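Local coordinates for ATP phosphoribosyltransferase regulatory subunit (Lactococcus lactis, PDB 1Z7M), which is required for the first step of histidine biosynthesis and may allow feedback regulation of ATP phosphoribosyltransferase by histidine, at residues M31-I42 and M327-E335. Residues are numbered along the deposited sequence; the frame is centred on the assembly and turned at random.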
loop_
_atom_site.group_PDB
_atom_site.type_symbol
_atom_site.label_atom_id
_atom_site.label_comp_id
_atom_site.label_asym_id
_atom_site.label_seq_id
_atom_site.Cartn_x
_atom_site.Cartn_y
_atom_site.Cartn_z
ATOM N N MET B 31 18.304 16.993 -9.952
ATOM C CA MET B 31 19.641 17.140 -10.592
ATOM C C MET B 31 19.630 18.301 -11.596
ATOM O O MET B 31 18.673 18.456 -12.344
ATOM C CB MET B 31 20.042 15.901 -11.400
ATOM C CG MET B 31 20.402 14.668 -10.576
ATOM S SD MET B 31 21.627 13.608 -11.387
ATOM C CE MET B 31 22.841 13.410 -10.080
ATOM N N THR B 32 20.679 19.116 -11.597
ATOM C CA THR B 32 20.735 20.282 -12.469
ATOM C C THR B 32 21.053 19.803 -13.874
ATOM O O THR B 32 21.491 18.670 -14.045
ATOM C CB THR B 32 21.827 21.258 -12.004
ATOM O OG1 THR B 32 23.118 20.655 -12.183
ATOM C CG2 THR B 32 21.632 21.603 -10.526
ATOM N N LEU B 33 20.833 20.645 -14.880
ATOM C CA LEU B 33 21.119 20.233 -16.247
ATOM C C LEU B 33 22.578 19.864 -16.453
ATOM O O LEU B 33 22.876 18.943 -17.216
ATOM C CB LEU B 33 20.721 21.321 -17.245
ATOM C CG LEU B 33 19.229 21.583 -17.507
ATOM C CD1 LEU B 33 19.089 22.471 -18.731
ATOM C CD2 LEU B 33 18.489 20.272 -17.727
ATOM N N ASN B 34 23.485 20.571 -15.772
ATOM C CA ASN B 34 24.934 20.304 -15.876
ATOM C C ASN B 34 25.268 18.981 -15.202
ATOM O O ASN B 34 26.028 18.163 -15.732
ATOM C CB ASN B 34 25.749 21.379 -15.162
ATOM C CG ASN B 34 25.352 22.763 -15.559
ATOM O OD1 ASN B 34 25.744 23.253 -16.624
ATOM N ND2 ASN B 34 24.553 23.417 -14.704
ATOM N N GLN B 35 24.716 18.798 -14.006
ATOM C CA GLN B 35 24.947 17.590 -13.253
ATOM C C GLN B 35 24.601 16.383 -14.090
ATOM O O GLN B 35 25.282 15.364 -14.021
ATOM C CB GLN B 35 24.133 17.603 -11.964
ATOM C CG GLN B 35 24.744 18.464 -10.881
ATOM C CD GLN B 35 23.905 18.473 -9.638
ATOM O OE1 GLN B 35 22.760 18.945 -9.655
ATOM N NE2 GLN B 35 24.456 17.941 -8.543
ATOM N N VAL B 36 23.546 16.486 -14.891
ATOM C CA VAL B 36 23.180 15.360 -15.733
ATOM C C VAL B 36 24.267 15.201 -16.799
ATOM O O VAL B 36 24.669 14.086 -17.122
ATOM C CB VAL B 36 21.803 15.539 -16.392
ATOM C CG1 VAL B 36 21.421 14.276 -17.121
ATOM C CG2 VAL B 36 20.767 15.831 -15.344
ATOM N N LYS B 37 24.774 16.306 -17.334
ATOM C CA LYS B 37 25.835 16.184 -18.321
ATOM C C LYS B 37 27.022 15.439 -17.725
ATOM O O LYS B 37 27.478 14.457 -18.304
ATOM C CB LYS B 37 26.287 17.546 -18.819
ATOM C CG LYS B 37 25.413 18.100 -19.906
ATOM C CD LYS B 37 26.105 19.248 -20.634
ATOM C CE LYS B 37 25.195 19.854 -21.702
ATOM N NZ LYS B 37 24.755 18.837 -22.712
ATOM N N SER B 38 27.514 15.890 -16.567
ATOM C CA SER B 38 28.652 15.238 -15.915
ATOM C C SER B 38 28.374 13.763 -15.721
ATOM O O SER B 38 29.137 12.917 -16.175
ATOM C CB SER B 38 28.937 15.846 -14.543
ATOM O OG SER B 38 29.211 17.218 -14.634
ATOM N N LEU B 39 27.276 13.464 -15.037
ATOM C CA LEU B 39 26.908 12.089 -14.767
ATOM C C LEU B 39 26.982 11.272 -16.041
ATOM O O LEU B 39 27.586 10.206 -16.057
ATOM C CB LEU B 39 25.498 12.020 -14.156
ATOM C CG LEU B 39 24.921 10.730 -13.533
ATOM C CD1 LEU B 39 24.296 9.866 -14.609
ATOM C CD2 LEU B 39 26.008 9.976 -12.766
ATOM N N ARG B 40 26.391 11.776 -17.118
ATOM C CA ARG B 40 26.420 11.042 -18.376
ATOM C C ARG B 40 27.826 11.022 -18.990
ATOM O O ARG B 40 28.172 10.093 -19.716
ATOM C CB ARG B 40 25.398 11.612 -19.362
ATOM C CG ARG B 40 23.939 11.520 -18.893
ATOM C CD ARG B 40 23.446 10.100 -18.606
ATOM N NE ARG B 40 22.032 10.084 -18.215
ATOM C CZ ARG B 40 21.514 9.271 -17.294
ATOM N NH1 ARG B 40 22.297 8.412 -16.665
ATOM N NH2 ARG B 40 20.222 9.309 -16.997
ATOM N N GLN B 41 28.641 12.034 -18.702
ATOM C CA GLN B 41 30.013 12.049 -19.209
ATOM C C GLN B 41 30.731 10.854 -18.577
ATOM O O GLN B 41 31.155 9.917 -19.258
ATOM C CB GLN B 41 30.725 13.332 -18.787
ATOM C CG GLN B 41 31.038 14.294 -19.925
ATOM C CD GLN B 41 31.475 15.679 -19.427
ATOM O OE1 GLN B 41 30.793 16.693 -19.676
ATOM N NE2 GLN B 41 32.609 15.725 -18.715
ATOM N N ILE B 42 30.854 10.902 -17.257
ATOM C CA ILE B 42 31.498 9.846 -16.500
ATOM C C ILE B 42 31.004 8.472 -16.921
ATOM O O ILE B 42 31.794 7.553 -17.077
ATOM C CB ILE B 42 31.258 10.055 -15.011
ATOM C CG1 ILE B 42 31.958 11.335 -14.585
ATOM C CG2 ILE B 42 31.761 8.878 -14.220
ATOM C CD1 ILE B 42 31.701 11.737 -13.184
ATOM N N MET B 327 27.935 8.080 -7.116
ATOM C CA MET B 327 27.886 9.227 -8.021
ATOM C C MET B 327 27.371 10.521 -7.411
ATOM O O MET B 327 27.762 11.599 -7.826
ATOM C CB MET B 327 27.040 8.865 -9.239
ATOM C CG MET B 327 27.401 7.545 -9.900
ATOM S SD MET B 327 29.118 7.402 -10.513
ATOM C CE MET B 327 29.414 9.031 -11.267
ATOM N N ASP B 328 26.474 10.428 -6.443
ATOM C CA ASP B 328 25.961 11.641 -5.830
ATOM C C ASP B 328 27.094 12.295 -5.079
ATOM O O ASP B 328 27.290 13.509 -5.145
ATOM C CB ASP B 328 24.810 11.324 -4.877
ATOM C CG ASP B 328 23.613 10.712 -5.593
ATOM O OD1 ASP B 328 22.954 11.414 -6.413
ATOM O OD2 ASP B 328 23.341 9.513 -5.335
ATOM N N THR B 329 27.843 11.472 -4.360
ATOM C CA THR B 329 28.974 11.964 -3.603
ATOM C C THR B 329 30.056 12.461 -4.559
ATOM O O THR B 329 30.700 13.474 -4.300
ATOM C CB THR B 329 29.526 10.865 -2.684
ATOM O OG1 THR B 329 28.482 10.418 -1.803
ATOM C CG2 THR B 329 30.691 11.401 -1.846
ATOM N N ILE B 330 30.232 11.768 -5.677
ATOM C CA ILE B 330 31.230 12.177 -6.654
ATOM C C ILE B 330 30.872 13.526 -7.311
ATOM O O ILE B 330 31.707 14.419 -7.412
ATOM C CB ILE B 330 31.423 11.064 -7.728
ATOM C CG1 ILE B 330 31.891 9.772 -7.042
ATOM C CG2 ILE B 330 32.448 11.502 -8.781
ATOM C CD1 ILE B 330 31.994 8.563 -7.938
ATOM N N LEU B 331 29.628 13.693 -7.734
ATOM C CA LEU B 331 29.234 14.947 -8.364
ATOM C C LEU B 331 29.272 16.089 -7.356
ATOM O O LEU B 331 29.643 17.213 -7.675
ATOM C CB LEU B 331 27.831 14.821 -8.959
ATOM C CG LEU B 331 27.598 13.740 -10.020
ATOM C CD1 LEU B 331 26.140 13.746 -10.408
ATOM C CD2 LEU B 331 28.473 13.981 -11.235
ATOM N N LYS B 332 28.877 15.794 -6.130
ATOM C CA LYS B 332 28.886 16.799 -5.085
ATOM C C LYS B 332 30.324 17.231 -4.819
ATOM O O LYS B 332 30.575 18.384 -4.482
ATOM C CB LYS B 332 28.276 16.219 -3.818
ATOM C CG LYS B 332 28.160 17.192 -2.655
ATOM C CD LYS B 332 27.442 16.518 -1.484
ATOM C CE LYS B 332 26.043 16.041 -1.918
ATOM N NZ LYS B 332 25.642 14.747 -1.284
ATOM N N ALA B 333 31.260 16.294 -4.976
ATOM C CA ALA B 333 32.681 16.562 -4.756
ATOM C C ALA B 333 33.289 17.298 -5.937
ATOM O O ALA B 333 34.165 18.139 -5.762
ATOM C CB ALA B 333 33.437 15.266 -4.509
ATOM N N LEU B 334 32.824 16.981 -7.141
ATOM C CA LEU B 334 33.333 17.644 -8.330
ATOM C C LEU B 334 32.942 19.105 -8.296
ATOM O O LEU B 334 33.627 19.948 -8.858
ATOM C CB LEU B 334 32.769 17.004 -9.592
ATOM C CG LEU B 334 33.313 15.628 -9.952
ATOM C CD1 LEU B 334 32.387 14.988 -10.944
ATOM C CD2 LEU B 334 34.711 15.735 -10.515
ATOM N N GLU B 335 31.832 19.414 -7.645
ATOM C CA GLU B 335 31.411 20.797 -7.566
ATOM C C GLU B 335 32.215 21.568 -6.541
ATOM O O GLU B 335 32.765 22.624 -6.851
ATOM C CB GLU B 335 29.933 20.880 -7.240
ATOM C CG GLU B 335 29.069 20.671 -8.455
ATOM C CD GLU B 335 27.606 20.738 -8.120
ATOM O OE1 GLU B 335 27.207 21.686 -7.402
ATOM O OE2 GLU B 335 26.858 19.846 -8.579
#
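A knob-into-hole contact joins helix 33-52 to the C-terminal helix 327-338, with L331 set into the hole made by Q35, S38, L39 and I42. The two helix segments cross at 116°, their axes 10.7 Å apart at closest approach. Methyl CD2 of L331 meets CB of S38 at 3.8 Å, while its other methyl, CD1, faces CE of M31, whose chain bends at chi3 and crosses the leucine at about a right angle. Farther along, M327 folds back at chi2 and chi3 (-59° and -42°), which brings CE to 3.8 Å from CG2 of I42 and within similar range of L39 CD2. I42 also meets L334 tip to tip, CD1 to CD1 at 4.0 Å.

At the start of helix 33-52, T32 and Q35 form a capping box: Q35 N donates to T32 OG1, and T32 N to Q35 OE1 (2.9 Å). T32 OG1 also donates to OE1, from the opposite face of the amide plane. Beside this cap E335 OE2 lies 3.1 Å from Q35 NE2, at an angle too poor for a hydrogen bond. An alanine in place of Q35 would probably leave T32 N without its acceptor and open a gap beside E335. D328 OD2 accepts a hydrogen bond from the backbone N of Y141 in strand 139-148, against which L39 and M327 also pack, a helix-on-sheet layering that belongs to the class II aminoacyl-tRNA synthetase fold.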